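Local coordinates for type-2Ba cytolytic delta-endotoxin (Bacillus thuringiensis serovar israelensis, PDB 2RCI), which probably kills larvae of dipteran insects by making pores in the epithelial cell membranes of the midgut, at residues Q32-P37 with E45-I50; G61-S66 with M184-V189; V67-I72 with R179-M184; Q80-I85 with S101-I106; K137-I142 with I153-F158. One frame throughout, in Å; residues are numbered along the deposited sequence.

Contact 1 (Q32-P37 with E45-I50); sequences QGAIDP and EKALQI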
# COMPACT_ATOMS: atom_id res chain seq x y z
N GLN A 32 -11.06 6.16 -2.49
CA GLN A 32 -11.70 6.17 -1.16
C GLN A 32 -12.95 5.28 -1.15
O GLN A 32 -13.27 4.66 -0.12
CB GLN A 32 -12.05 7.59 -0.72
CG GLN A 32 -10.86 8.57 -0.65
CD GLN A 32 -9.77 8.15 0.34
OE1 GLN A 32 -10.01 7.38 1.28
NE2 GLN A 32 -8.56 8.68 0.13
N GLY A 33 -13.63 5.20 -2.30
CA GLY A 33 -14.83 4.38 -2.47
C GLY A 33 -14.63 2.88 -2.25
O GLY A 33 -15.61 2.15 -2.06
N ALA A 34 -13.38 2.41 -2.28
CA ALA A 34 -13.10 0.99 -2.01
C ALA A 34 -12.93 0.63 -0.52
O ALA A 34 -12.70 -0.54 -0.17
CB ALA A 34 -11.90 0.53 -2.79
N ILE A 35 -13.02 1.62 0.36
CA ILE A 35 -12.88 1.41 1.82
C ILE A 35 -14.23 1.02 2.44
O ILE A 35 -15.22 1.74 2.27
CB ILE A 35 -12.30 2.68 2.51
CG1 ILE A 35 -10.87 2.99 2.00
CG2 ILE A 35 -12.33 2.57 4.05
CD1 ILE A 35 -9.94 1.80 2.04
N ASP A 36 -14.29 -0.12 3.13
CA ASP A 36 -15.51 -0.50 3.88
C ASP A 36 -15.78 0.53 4.98
O ASP A 36 -14.88 0.86 5.76
CB ASP A 36 -15.39 -1.90 4.49
CG ASP A 36 -16.68 -2.39 5.14
OD1 ASP A 36 -16.97 -2.03 6.31
OD2 ASP A 36 -17.42 -3.15 4.46
N PRO A 37 -17.04 1.03 5.07
CA PRO A 37 -17.32 2.12 6.02
C PRO A 37 -17.20 1.71 7.50
O PRO A 37 -17.03 2.58 8.37
CB PRO A 37 -18.77 2.51 5.69
CG PRO A 37 -19.38 1.23 5.15
CD PRO A 37 -18.24 0.61 4.33
N GLU A 45 -12.80 -6.17 -4.61
CA GLU A 45 -13.84 -6.26 -5.61
C GLU A 45 -14.31 -4.85 -5.97
O GLU A 45 -14.46 -4.52 -7.13
CB GLU A 45 -15.02 -7.08 -5.08
CG GLU A 45 -16.24 -7.08 -5.99
CD GLU A 45 -17.50 -7.66 -5.35
OE1 GLU A 45 -17.47 -8.07 -4.17
OE2 GLU A 45 -18.56 -7.69 -6.03
N LYS A 46 -14.55 -4.04 -4.94
CA LYS A 46 -14.97 -2.65 -5.18
C LYS A 46 -13.89 -1.82 -5.88
O LYS A 46 -14.19 -1.00 -6.77
CB LYS A 46 -15.38 -1.98 -3.85
CG LYS A 46 -15.81 -0.51 -3.98
CD LYS A 46 -17.21 -0.36 -4.57
CE LYS A 46 -17.62 1.12 -4.65
NZ LYS A 46 -18.88 1.26 -5.42
N ALA A 47 -12.63 -2.00 -5.48
CA ALA A 47 -11.53 -1.30 -6.14
C ALA A 47 -11.47 -1.66 -7.63
O ALA A 47 -11.27 -0.81 -8.47
CB ALA A 47 -10.19 -1.59 -5.45
N LEU A 48 -11.67 -2.94 -7.96
CA LEU A 48 -11.76 -3.34 -9.35
C LEU A 48 -12.97 -2.76 -10.09
O LEU A 48 -12.87 -2.39 -11.25
CB LEU A 48 -11.70 -4.86 -9.49
CG LEU A 48 -10.29 -5.44 -9.30
CD1 LEU A 48 -10.36 -6.94 -9.27
CD2 LEU A 48 -9.37 -4.99 -10.45
N GLN A 49 -14.11 -2.67 -9.42
CA GLN A 49 -15.28 -2.01 -10.03
C GLN A 49 -14.93 -0.55 -10.35
O GLN A 49 -15.21 -0.05 -11.44
CB GLN A 49 -16.49 -2.06 -9.09
CG GLN A 49 -17.04 -3.47 -8.83
CD GLN A 49 -17.65 -4.11 -10.08
OE1 GLN A 49 -18.49 -3.52 -10.77
NE2 GLN A 49 -17.23 -5.32 -10.37
N ILE A 50 -14.30 0.13 -9.40
CA ILE A 50 -13.91 1.53 -9.58
C ILE A 50 -12.93 1.69 -10.76
O ILE A 50 -13.15 2.53 -11.64
CB ILE A 50 -13.31 2.11 -8.28
CG1 ILE A 50 -14.41 2.31 -7.23
CG2 ILE A 50 -12.56 3.42 -8.56
CD1 ILE A 50 -13.90 2.58 -5.81
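Ala34 and Ala47 set their methyl groups against each other, CB to CB at 3.8 Å, at the closest backbone approach of the loop 32-37 to the helix 45-50. On one flank of it Lys46 rises across the loop. Its CG lies anti to the backbone N, chi1 178°, and the chain then bends at chi2, 76°, which lays the aliphatic part along the loop backbone. CG of Lys46 comes to 3.3 Å from Gly33 O and CE of Lys46 to 3.4 Å from the same oxygen, so methylene groups rather than the ammonium line that carbonyl. Ile50, one helical turn after Lys46, reaches across with the end of its longer branch: CD1 rests on the peptide between Gly33 and Ala34, 3.6 Å from Ala34 N, and also approaches Ala34 CB at 4.2 Å. No hydrogen bond joins the two segments. The loop keeps its own turn through Ile35 N to Gln32 O at 3.1 Å, while Asn43 ties both sides, bonded to the backbone of Ala34 and, through OD1, to Lys46 N. The contact folds the loop between helices 21-31 and 44-53 back on the second helix, in one of the helical layers flanking the sheet: Ile50 packs back on Thr30 and Phe31 of helix 21-31, and Ala47 and Leu48 rest on Leu187 of strand 177-192.

Contact 2 (G61-S66 with M184-V189); sequences GTINQS and MKALTV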
# COMPACT_ATOMS: atom_id res chain seq x y z
N GLY A 61 -1.88 -4.66 -13.21
CA GLY A 61 -1.49 -5.67 -12.24
C GLY A 61 -2.43 -5.72 -11.06
O GLY A 61 -3.04 -4.71 -10.69
N THR A 62 -2.57 -6.91 -10.47
CA THR A 62 -3.37 -7.08 -9.28
C THR A 62 -2.75 -8.16 -8.41
O THR A 62 -1.96 -8.99 -8.89
CB THR A 62 -4.84 -7.57 -9.57
OG1 THR A 62 -4.80 -8.91 -10.10
CG2 THR A 62 -5.61 -6.65 -10.52
N ILE A 63 -3.12 -8.12 -7.13
CA ILE A 63 -2.85 -9.21 -6.18
C ILE A 63 -3.94 -9.19 -5.11
O ILE A 63 -4.44 -8.15 -4.73
CB ILE A 63 -1.46 -9.11 -5.52
CG1 ILE A 63 -1.19 -10.39 -4.70
CG2 ILE A 63 -1.38 -7.85 -4.64
CD1 ILE A 63 0.30 -10.62 -4.41
N ASN A 64 -4.30 -10.38 -4.62
CA ASN A 64 -5.33 -10.51 -3.60
C ASN A 64 -5.09 -11.86 -2.94
O ASN A 64 -5.80 -12.83 -3.22
CB ASN A 64 -6.75 -10.43 -4.22
CG ASN A 64 -7.86 -10.64 -3.20
OD1 ASN A 64 -7.72 -10.34 -2.00
ND2 ASN A 64 -9.01 -11.16 -3.68
N GLN A 65 -4.09 -11.91 -2.07
CA GLN A 65 -3.73 -13.16 -1.40
C GLN A 65 -2.72 -12.93 -0.30
O GLN A 65 -2.11 -11.87 -0.21
CB GLN A 65 -3.12 -14.14 -2.41
CG GLN A 65 -1.73 -13.69 -2.91
CD GLN A 65 -1.06 -14.74 -3.74
OE1 GLN A 65 -1.46 -15.00 -4.86
NE2 GLN A 65 -0.03 -15.37 -3.19
N SER A 66 -2.50 -13.99 0.49
CA SER A 66 -1.46 -13.95 1.51
C SER A 66 -0.08 -13.99 0.85
O SER A 66 0.14 -14.69 -0.14
CB SER A 66 -1.67 -15.13 2.47
OG SER A 66 -2.89 -14.92 3.19
N MET A 184 -2.23 -9.29 1.22
CA MET A 184 -2.06 -8.11 0.41
C MET A 184 -3.16 -8.04 -0.63
O MET A 184 -3.42 -9.03 -1.32
CB MET A 184 -0.73 -8.20 -0.31
CG MET A 184 -0.31 -6.96 -1.03
SD MET A 184 1.40 -7.21 -1.50
CE MET A 184 1.71 -5.73 -2.45
N LYS A 185 -3.75 -6.87 -0.78
CA LYS A 185 -4.71 -6.58 -1.84
C LYS A 185 -4.22 -5.32 -2.53
O LYS A 185 -4.06 -4.27 -1.89
CB LYS A 185 -6.10 -6.35 -1.27
CG LYS A 185 -6.74 -7.57 -0.63
CD LYS A 185 -7.96 -7.18 0.19
CE LYS A 185 -8.77 -8.41 0.57
NZ LYS A 185 -9.89 -7.97 1.45
N ALA A 186 -3.98 -5.41 -3.82
CA ALA A 186 -3.44 -4.26 -4.55
C ALA A 186 -3.85 -4.33 -6.02
O ALA A 186 -4.12 -5.42 -6.57
CB ALA A 186 -1.91 -4.24 -4.41
N LEU A 187 -3.91 -3.17 -6.66
CA LEU A 187 -4.04 -3.13 -8.11
C LEU A 187 -3.28 -1.92 -8.63
O LEU A 187 -3.14 -0.92 -7.91
CB LEU A 187 -5.52 -3.07 -8.53
CG LEU A 187 -6.35 -1.77 -8.33
CD1 LEU A 187 -5.95 -0.64 -9.26
CD2 LEU A 187 -7.83 -2.08 -8.61
N THR A 188 -2.80 -2.00 -9.87
CA THR A 188 -2.25 -0.82 -10.52
C THR A 188 -3.17 -0.48 -11.68
O THR A 188 -3.44 -1.35 -12.52
CB THR A 188 -0.84 -1.06 -11.08
OG1 THR A 188 0.01 -1.56 -10.03
CG2 THR A 188 -0.27 0.22 -11.59
N VAL A 189 -3.65 0.76 -11.71
CA VAL A 189 -4.42 1.26 -12.84
C VAL A 189 -3.68 2.44 -13.49
O VAL A 189 -3.19 3.35 -12.79
CB VAL A 189 -5.88 1.64 -12.41
CG1 VAL A 189 -5.87 2.76 -11.38
CG2 VAL A 189 -6.72 2.09 -13.65
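Ile63 and Ala186 exchange two backbone bonds in an antiparallel ladder between the strands 57-64 and 177-192: Ile63 N to Ala186 O and Ala186 N to Ile63 O, each 2.9 Å. Gln65 and Met184 form the next hydrogen-bonded pair, Met184 N giving to Gln65 O at 3.0 Å in an almost straight bond, 176°. The chain turns a corner there, at Gln65. On the face carrying Ile63, Ala186 and Met184, the CG2 branch of Ile63 does the touching; chi1 of -172° sends CG1 away from the backbone N and leaves CG2 wedged between N and the carbonyl carbon, 3.7 Å from Ala186 CB. The same methyl meets Met184 CG at 3.9 Å. Helix 74-89 closes over this face, with Ile84 and Val88 against Ile63, and Ile84 and Ile85 against Met184; Thr188 OG1 is bonded to Val88 O of that helix. The other face, with Thr62, Asn64, Lys185 and Leu187, looks to helix 44-53, where Phe44 lies on Thr62 and Asn64 while Ala47 and Leu48 lie on Leu187. The ladder thus runs between two helical layers. Asn64 and Lys185 extend side by side in the same direction, the amide oxygen lying along the lysine methylenes: Asn64 OD1 is 3.2 Å from Lys185 CG.

Contact 3 (V67-I72 with R179-M184); sequences VIHQTI and RYEVKM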
# COMPACT_ATOMS: atom_id res chain seq x y z
N VAL A 67 0.84 -13.21 1.40
CA VAL A 67 2.15 -13.06 0.80
C VAL A 67 3.27 -13.42 1.76
O VAL A 67 4.39 -13.71 1.33
CB VAL A 67 2.38 -11.63 0.17
CG1 VAL A 67 1.48 -11.40 -1.04
CG2 VAL A 67 2.24 -10.51 1.23
N ILE A 68 2.96 -13.40 3.05
CA ILE A 68 3.89 -13.88 4.08
C ILE A 68 3.10 -14.68 5.10
O ILE A 68 2.02 -14.24 5.52
CB ILE A 68 4.52 -12.71 4.90
CG1 ILE A 68 5.20 -11.65 4.00
CG2 ILE A 68 5.45 -13.25 6.02
CD1 ILE A 68 6.56 -12.06 3.42
N HIS A 69 3.66 -15.81 5.52
CA HIS A 69 3.09 -16.58 6.64
C HIS A 69 4.16 -17.43 7.28
O HIS A 69 4.21 -18.66 7.07
CB HIS A 69 1.92 -17.45 6.20
CG HIS A 69 1.03 -17.86 7.33
ND1 HIS A 69 -0.31 -18.15 7.16
CD2 HIS A 69 1.28 -17.97 8.66
CE1 HIS A 69 -0.84 -18.47 8.33
NE2 HIS A 69 0.10 -18.36 9.26
N GLN A 70 5.02 -16.76 8.06
CA GLN A 70 6.15 -17.43 8.67
C GLN A 70 6.85 -16.53 9.67
O GLN A 70 6.55 -15.34 9.76
CB GLN A 70 7.19 -17.79 7.60
CG GLN A 70 7.70 -16.54 6.83
CD GLN A 70 8.80 -16.89 5.84
OE1 GLN A 70 8.53 -17.12 4.65
NE2 GLN A 70 10.06 -16.92 6.32
N THR A 71 7.80 -17.12 10.39
CA THR A 71 8.80 -16.36 11.12
C THR A 71 9.75 -15.77 10.09
O THR A 71 10.22 -16.46 9.15
CB THR A 71 9.52 -17.25 12.19
OG1 THR A 71 8.59 -17.60 13.22
CG2 THR A 71 10.71 -16.49 12.81
N ILE A 72 9.97 -14.47 10.22
CA ILE A 72 10.77 -13.73 9.23
C ILE A 72 11.36 -12.49 9.88
O ILE A 72 10.74 -11.88 10.78
CB ILE A 72 9.88 -13.30 8.01
CG1 ILE A 72 10.73 -12.88 6.80
CG2 ILE A 72 8.81 -12.25 8.43
CD1 ILE A 72 9.92 -12.95 5.52
N ARG A 179 6.61 -13.74 13.92
CA ARG A 179 5.81 -14.59 13.08
C ARG A 179 4.72 -13.70 12.50
O ARG A 179 3.85 -13.18 13.24
CB ARG A 179 5.22 -15.77 13.85
CG ARG A 179 4.45 -16.72 12.95
CD ARG A 179 4.04 -18.00 13.67
NE ARG A 179 3.08 -18.71 12.84
CZ ARG A 179 3.40 -19.54 11.86
NH1 ARG A 179 4.68 -19.82 11.59
NH2 ARG A 179 2.43 -20.11 11.15
N TYR A 180 4.83 -13.48 11.19
CA TYR A 180 3.93 -12.62 10.42
C TYR A 180 3.02 -13.39 9.52
O TYR A 180 3.44 -14.33 8.81
CB TYR A 180 4.69 -11.61 9.54
CG TYR A 180 5.16 -10.39 10.29
CD1 TYR A 180 6.45 -10.33 10.85
CD2 TYR A 180 4.32 -9.29 10.45
CE1 TYR A 180 6.87 -9.19 11.56
CE2 TYR A 180 4.73 -8.16 11.12
CZ TYR A 180 6.00 -8.12 11.68
OH TYR A 180 6.37 -6.97 12.34
N GLU A 181 1.76 -12.95 9.53
CA GLU A 181 0.80 -13.33 8.53
C GLU A 181 0.34 -12.05 7.82
O GLU A 181 -0.28 -11.19 8.43
CB GLU A 181 -0.37 -14.03 9.20
CG GLU A 181 -1.26 -14.69 8.18
CD GLU A 181 -2.48 -15.32 8.80
OE1 GLU A 181 -2.45 -15.67 10.02
OE2 GLU A 181 -3.47 -15.45 8.04
N VAL A 182 0.66 -11.92 6.54
CA VAL A 182 0.36 -10.70 5.80
C VAL A 182 -0.44 -11.02 4.54
O VAL A 182 0.04 -11.80 3.68
CB VAL A 182 1.69 -9.97 5.40
CG1 VAL A 182 1.38 -8.73 4.52
CG2 VAL A 182 2.47 -9.60 6.64
N LYS A 183 -1.65 -10.46 4.45
CA LYS A 183 -2.50 -10.57 3.25
C LYS A 183 -2.41 -9.23 2.53
O LYS A 183 -2.45 -8.18 3.14
CB LYS A 183 -3.97 -10.86 3.59
CG LYS A 183 -4.72 -11.27 2.32
CD LYS A 183 -6.21 -11.61 2.48
CE LYS A 183 -6.72 -12.10 1.12
NZ LYS A 183 -7.96 -12.93 1.17
N MET A 184 -2.23 -9.29 1.22
CA MET A 184 -2.06 -8.11 0.41
C MET A 184 -3.16 -8.04 -0.63
O MET A 184 -3.42 -9.03 -1.32
CB MET A 184 -0.73 -8.20 -0.31
CG MET A 184 -0.31 -6.96 -1.03
SD MET A 184 1.40 -7.21 -1.50
CE MET A 184 1.71 -5.73 -2.45
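His69 and Glu181 both turn CG away from their own backbone N, chi1 -160° and -169°, which sends the imidazole and the carboxylate out side by side from neighbouring strands. The glutamate chain stays extended, and its CG sits over the ring face, 3.8 Å from the centroid of His69, in a CH-pi contact. The carboxylate continues the stack with its plane only 10° from the ring, and CD of Glu181 reaches 3.6 Å from His69 CE1. Such an acidic neighbour would tend to favour a protonated imidazole, whereas the guanidinium of Arg179, with NH2 at 3.5 Å from His69 NE2, would tend to oppose it. Below this solvent-facing cluster runs an antiparallel pairing of the strands 66-69 and 71-73 with 177-192, interrupted by a classic beta bulge: Val67 and Ile68 both face Val182. Val67 N gives a 2.8 Å bond to Val182 O, while Ile68 N makes only a weak one to the same oxygen. On the opposite face the contacts across the strands are apolar. Ile68 and Val182 lie alongside each other, CB to CB 4.0 Å, and Ile72 crosses Tyr180 at about a right angle, CG2 touching CD1 at 3.9 Å. Val74 and Met77 of helix 74-89 pack on the tyrosine. At the corner of the chain, the amide of Gln70 bonds to the next residue, NE2 donating in its own plane to Thr71 O at 2.9 Å.

Contact 4 (Q80-I85 with S101-I106); sequences QIKEII and SVVSAI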
# COMPACT_ATOMS: atom_id res chain seq x y z
N GLN A 80 11.01 -8.70 0.25
CA GLN A 80 10.03 -9.52 -0.46
C GLN A 80 8.86 -8.70 -0.98
O GLN A 80 8.47 -8.85 -2.14
CB GLN A 80 9.55 -10.70 0.41
CG GLN A 80 10.61 -11.80 0.49
CD GLN A 80 10.16 -13.05 1.27
OE1 GLN A 80 10.99 -13.79 1.80
NE2 GLN A 80 8.86 -13.29 1.33
N ILE A 81 8.33 -7.82 -0.14
CA ILE A 81 7.14 -7.02 -0.55
C ILE A 81 7.52 -6.00 -1.64
O ILE A 81 6.75 -5.76 -2.55
CB ILE A 81 6.45 -6.40 0.67
CG1 ILE A 81 5.76 -7.54 1.44
CG2 ILE A 81 5.47 -5.29 0.28
CD1 ILE A 81 5.30 -7.19 2.84
N LYS A 82 8.74 -5.44 -1.57
CA LYS A 82 9.23 -4.59 -2.66
C LYS A 82 9.19 -5.33 -4.00
O LYS A 82 8.77 -4.79 -5.02
CB LYS A 82 10.67 -4.12 -2.39
CG LYS A 82 11.23 -3.15 -3.45
CD LYS A 82 12.74 -2.99 -3.34
CE LYS A 82 13.24 -1.86 -4.30
NZ LYS A 82 14.73 -1.75 -4.30
N GLU A 83 9.63 -6.58 -3.99
CA GLU A 83 9.63 -7.36 -5.23
C GLU A 83 8.21 -7.65 -5.70
O GLU A 83 7.94 -7.64 -6.90
CB GLU A 83 10.44 -8.66 -5.07
CG GLU A 83 11.98 -8.39 -4.94
CD GLU A 83 12.52 -7.38 -5.97
OE1 GLU A 83 12.33 -7.59 -7.19
OE2 GLU A 83 13.12 -6.36 -5.57
N ILE A 84 7.30 -7.86 -4.75
CA ILE A 84 5.90 -8.10 -5.13
C ILE A 84 5.32 -6.83 -5.79
O ILE A 84 4.67 -6.90 -6.84
CB ILE A 84 5.04 -8.53 -3.94
CG1 ILE A 84 5.47 -9.92 -3.47
CG2 ILE A 84 3.54 -8.60 -4.33
CD1 ILE A 84 4.89 -10.31 -2.10
N ILE A 85 5.60 -5.68 -5.18
CA ILE A 85 5.17 -4.39 -5.74
C ILE A 85 5.75 -4.17 -7.15
O ILE A 85 5.02 -3.75 -8.06
CB ILE A 85 5.45 -3.22 -4.79
CG1 ILE A 85 4.57 -3.37 -3.51
CG2 ILE A 85 5.20 -1.86 -5.50
CD1 ILE A 85 4.91 -2.42 -2.40
N SER A 101 10.87 5.96 -2.23
CA SER A 101 9.51 6.27 -1.76
C SER A 101 8.75 5.00 -1.43
O SER A 101 8.11 4.89 -0.36
CB SER A 101 8.74 7.09 -2.81
OG SER A 101 9.22 8.42 -2.81
N VAL A 102 8.83 4.02 -2.32
CA VAL A 102 8.13 2.75 -2.11
C VAL A 102 8.66 2.04 -0.86
O VAL A 102 7.89 1.64 0.03
CB VAL A 102 8.22 1.80 -3.34
CG1 VAL A 102 7.56 0.47 -3.00
CG2 VAL A 102 7.61 2.43 -4.60
N VAL A 103 9.98 1.90 -0.77
CA VAL A 103 10.59 1.13 0.33
C VAL A 103 10.37 1.81 1.68
O VAL A 103 10.13 1.13 2.69
CB VAL A 103 12.08 0.80 0.05
CG1 VAL A 103 12.79 0.22 1.31
CG2 VAL A 103 12.15 -0.24 -1.13
N SER A 104 10.44 3.15 1.71
CA SER A 104 10.13 3.90 2.94
C SER A 104 8.69 3.61 3.38
O SER A 104 8.41 3.41 4.58
CB SER A 104 10.32 5.41 2.73
OG SER A 104 9.92 6.12 3.88
N ALA A 105 7.77 3.64 2.43
CA ALA A 105 6.35 3.35 2.72
C ALA A 105 6.15 1.91 3.22
O ALA A 105 5.41 1.72 4.20
CB ALA A 105 5.46 3.64 1.52
N ILE A 106 6.80 0.92 2.59
CA ILE A 106 6.73 -0.47 3.09
C ILE A 106 7.34 -0.58 4.51
O ILE A 106 6.78 -1.23 5.38
CB ILE A 106 7.38 -1.49 2.14
CG1 ILE A 106 6.76 -1.48 0.74
CG2 ILE A 106 7.35 -2.95 2.77
CD1 ILE A 106 7.70 -2.24 -0.27
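Ile106 N gives its hydrogen to Val102 O at 2.9 Å, and in the partner helix Ile85 N bonds to Ile81 O, also 2.9 Å; these turns carry Ile81, Ile85, Val102 and Ile106, the buried side chains of the packing between helices 74-89 and 96-110. The two short axes are 10.2 Å apart at closest approach and cross steeply, 130° between their directions, in a helix-helix packing contact with no hydrogen bond between the segments. Ile106 is the central side chain. Its CG1 lies anti to the carbonyl carbon, chi1 -58°, and carries CD1 forward between Ile81, Lys82 and Ile85. That methyl lies 3.8 Å from Ile81 CG2 and 3.6 Å from the backbone N of Lys82. Ile85 and Val102 instead slide past one another in opposite directions, with CD1 against CG1 at 4.0 Å. At the outer side Lys82 runs fully extended, so CG, CD and CE pass Val103 CG2, with CD at 3.6 Å. On the inner side Ile81 and Ile85 of helix 74-89 rest on strand 150-162, Phe158 meeting Ile81, and Leu154 and Ile156 meeting Ile85. Ile85 and Ile106 come together tip to tip, CD1 to CD1 at 3.5 Å.

Contact 5 (K137-I142 with I153-F158); sequences KILFSI and ILPIAF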
# COMPACT_ATOMS: atom_id res chain seq x y z
N LYS A 137 -2.92 0.85 5.00
CA LYS A 137 -3.28 1.21 3.62
C LYS A 137 -2.42 2.31 3.08
O LYS A 137 -2.19 3.32 3.76
CB LYS A 137 -4.75 1.62 3.51
CG LYS A 137 -5.70 0.45 3.81
CD LYS A 137 -7.17 0.88 3.71
CE LYS A 137 -7.62 1.88 4.82
NZ LYS A 137 -7.17 1.61 6.21
N ILE A 138 -1.95 2.10 1.85
CA ILE A 138 -1.04 3.03 1.17
C ILE A 138 -1.63 3.31 -0.21
O ILE A 138 -2.26 2.42 -0.81
CB ILE A 138 0.34 2.40 0.95
CG1 ILE A 138 0.98 1.98 2.29
CG2 ILE A 138 1.26 3.38 0.20
CD1 ILE A 138 2.20 1.04 2.10
N LEU A 139 -1.46 4.52 -0.72
CA LEU A 139 -1.88 4.80 -2.12
C LEU A 139 -0.80 5.61 -2.81
O LEU A 139 -0.54 6.78 -2.45
CB LEU A 139 -3.24 5.50 -2.19
CG LEU A 139 -3.91 5.63 -3.59
CD1 LEU A 139 -5.42 5.74 -3.48
CD2 LEU A 139 -3.31 6.76 -4.44
N PHE A 140 -0.19 4.99 -3.82
CA PHE A 140 0.80 5.68 -4.65
C PHE A 140 0.19 6.26 -5.91
O PHE A 140 -0.57 5.56 -6.62
CB PHE A 140 1.89 4.72 -5.13
CG PHE A 140 2.70 4.10 -4.03
CD1 PHE A 140 3.77 4.79 -3.47
CD2 PHE A 140 2.41 2.81 -3.59
CE1 PHE A 140 4.54 4.21 -2.43
CE2 PHE A 140 3.17 2.20 -2.57
CZ PHE A 140 4.25 2.91 -1.99
N SER A 141 0.49 7.54 -6.18
CA SER A 141 0.25 8.12 -7.50
C SER A 141 1.61 8.31 -8.16
O SER A 141 2.55 8.79 -7.52
CB SER A 141 -0.50 9.45 -7.40
OG SER A 141 -1.77 9.28 -6.78
N ILE A 142 1.73 7.91 -9.42
CA ILE A 142 3.04 7.82 -10.00
C ILE A 142 3.00 8.36 -11.41
O ILE A 142 2.20 7.92 -12.24
CB ILE A 142 3.53 6.34 -10.04
CG1 ILE A 142 3.31 5.69 -8.67
CG2 ILE A 142 5.01 6.28 -10.50
CD1 ILE A 142 3.21 4.13 -8.74
N ILE A 153 -1.80 4.60 -10.68
CA ILE A 153 -2.35 4.67 -9.34
C ILE A 153 -2.30 3.25 -8.76
O ILE A 153 -2.80 2.28 -9.37
CB ILE A 153 -3.82 5.15 -9.37
CG1 ILE A 153 -3.95 6.51 -10.07
CG2 ILE A 153 -4.40 5.23 -7.96
CD1 ILE A 153 -3.17 7.69 -9.42
N LEU A 154 -1.66 3.13 -7.60
CA LEU A 154 -1.45 1.84 -6.95
C LEU A 154 -1.94 1.89 -5.49
O LEU A 154 -1.17 2.28 -4.59
CB LEU A 154 0.04 1.46 -7.05
CG LEU A 154 0.57 0.20 -6.33
CD1 LEU A 154 -0.36 -1.00 -6.42
CD2 LEU A 154 1.97 -0.14 -6.93
N PRO A 155 -3.23 1.58 -5.25
CA PRO A 155 -3.74 1.38 -3.89
C PRO A 155 -3.23 0.05 -3.38
O PRO A 155 -3.29 -0.95 -4.11
CB PRO A 155 -5.27 1.30 -4.09
CG PRO A 155 -5.51 1.87 -5.45
CD PRO A 155 -4.32 1.46 -6.25
N ILE A 156 -2.72 0.05 -2.15
CA ILE A 156 -2.26 -1.19 -1.51
C ILE A 156 -2.86 -1.29 -0.12
O ILE A 156 -2.72 -0.35 0.66
CB ILE A 156 -0.74 -1.23 -1.35
CG1 ILE A 156 -0.01 -1.03 -2.68
CG2 ILE A 156 -0.31 -2.56 -0.66
CD1 ILE A 156 1.48 -0.87 -2.54
N ALA A 157 -3.51 -2.41 0.20
CA ALA A 157 -3.93 -2.68 1.59
C ALA A 157 -3.29 -3.94 2.15
O ALA A 157 -3.24 -4.97 1.47
CB ALA A 157 -5.45 -2.77 1.70
N PHE A 158 -2.80 -3.87 3.39
CA PHE A 158 -2.32 -5.09 4.04
C PHE A 158 -3.21 -5.45 5.23
O PHE A 158 -3.69 -4.56 5.93
CB PHE A 158 -0.90 -4.89 4.58
CG PHE A 158 0.11 -4.54 3.53
CD1 PHE A 158 0.64 -5.54 2.73
CD2 PHE A 158 0.52 -3.23 3.35
CE1 PHE A 158 1.62 -5.25 1.76
CE2 PHE A 158 1.49 -2.91 2.39
CZ PHE A 158 2.01 -3.92 1.57
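The Phe140 ring receives CD1 of Ile156 at its edge, in plane, with CE2 3.5 Å from that methyl. Leu154 O also lies near the ring plane at the edge, while one face is covered from the same strand by CG2 of Ile138, offset toward the rim. Phe158, at the other end of the contact, likewise offers an edge: its CE2 meets Ile138 CD1 at 4.0 Å. These residues share one face of a beta hairpin made by the strands 132-142 and 150-162, in the centre of the sheet, and helix 96-110 covers that face with Ala105 on Phe140 and Thr109 on Phe158. Chi1 of -59° in Ile138 puts CG1 anti to the carbonyl carbon, from where CD1 reaches Phe158. On the reverse face Leu139 CD2 packs on Ile153 CG2 at 4.0 Å, and Lys137 CG lies beside Ala157 CB; helix 21-31 packs here, with Thr28 on Leu139 and Leu27 on Ile153. Pro155 faces Leu139 in a non-hydrogen-bonded pair, where the ladder with 137-142 needs no N-H from it. The backbone binds the strands in two reciprocal pairs. Ile138 N to Ile156 O and Ile156 N to Ile138 O are both 2.8 Å. Phe140 N bonds to Leu154 O at 3.0 Å, and Leu154 N to Phe140 O at 2.8 Å.

In the fold
Contacts 2, 3 and 5 are ladders of one sheet: contacts 2 and 3 share strand 177-192 and Met184, and contact 5 adjoins that strand through probable hydrogen bonds, Ala157 N to Lys185 O and Ile153 N to Val189 O, both 2.8 Å. Contacts 1 and 4 belong to the two helical layers, on opposite sides of the chain's centre, with centres about 22 Å apart. Contact 1 touches contact 2 through Leu48 and Leu187, CD2 to CD2 at 3.8 Å. From the other side contact 4 meets contact 5, Ile85 CD1 to Ile156 CD1 at 3.8 Å. Contact 5, about 4 Å from the chain centre (centre to centre), lies deepest.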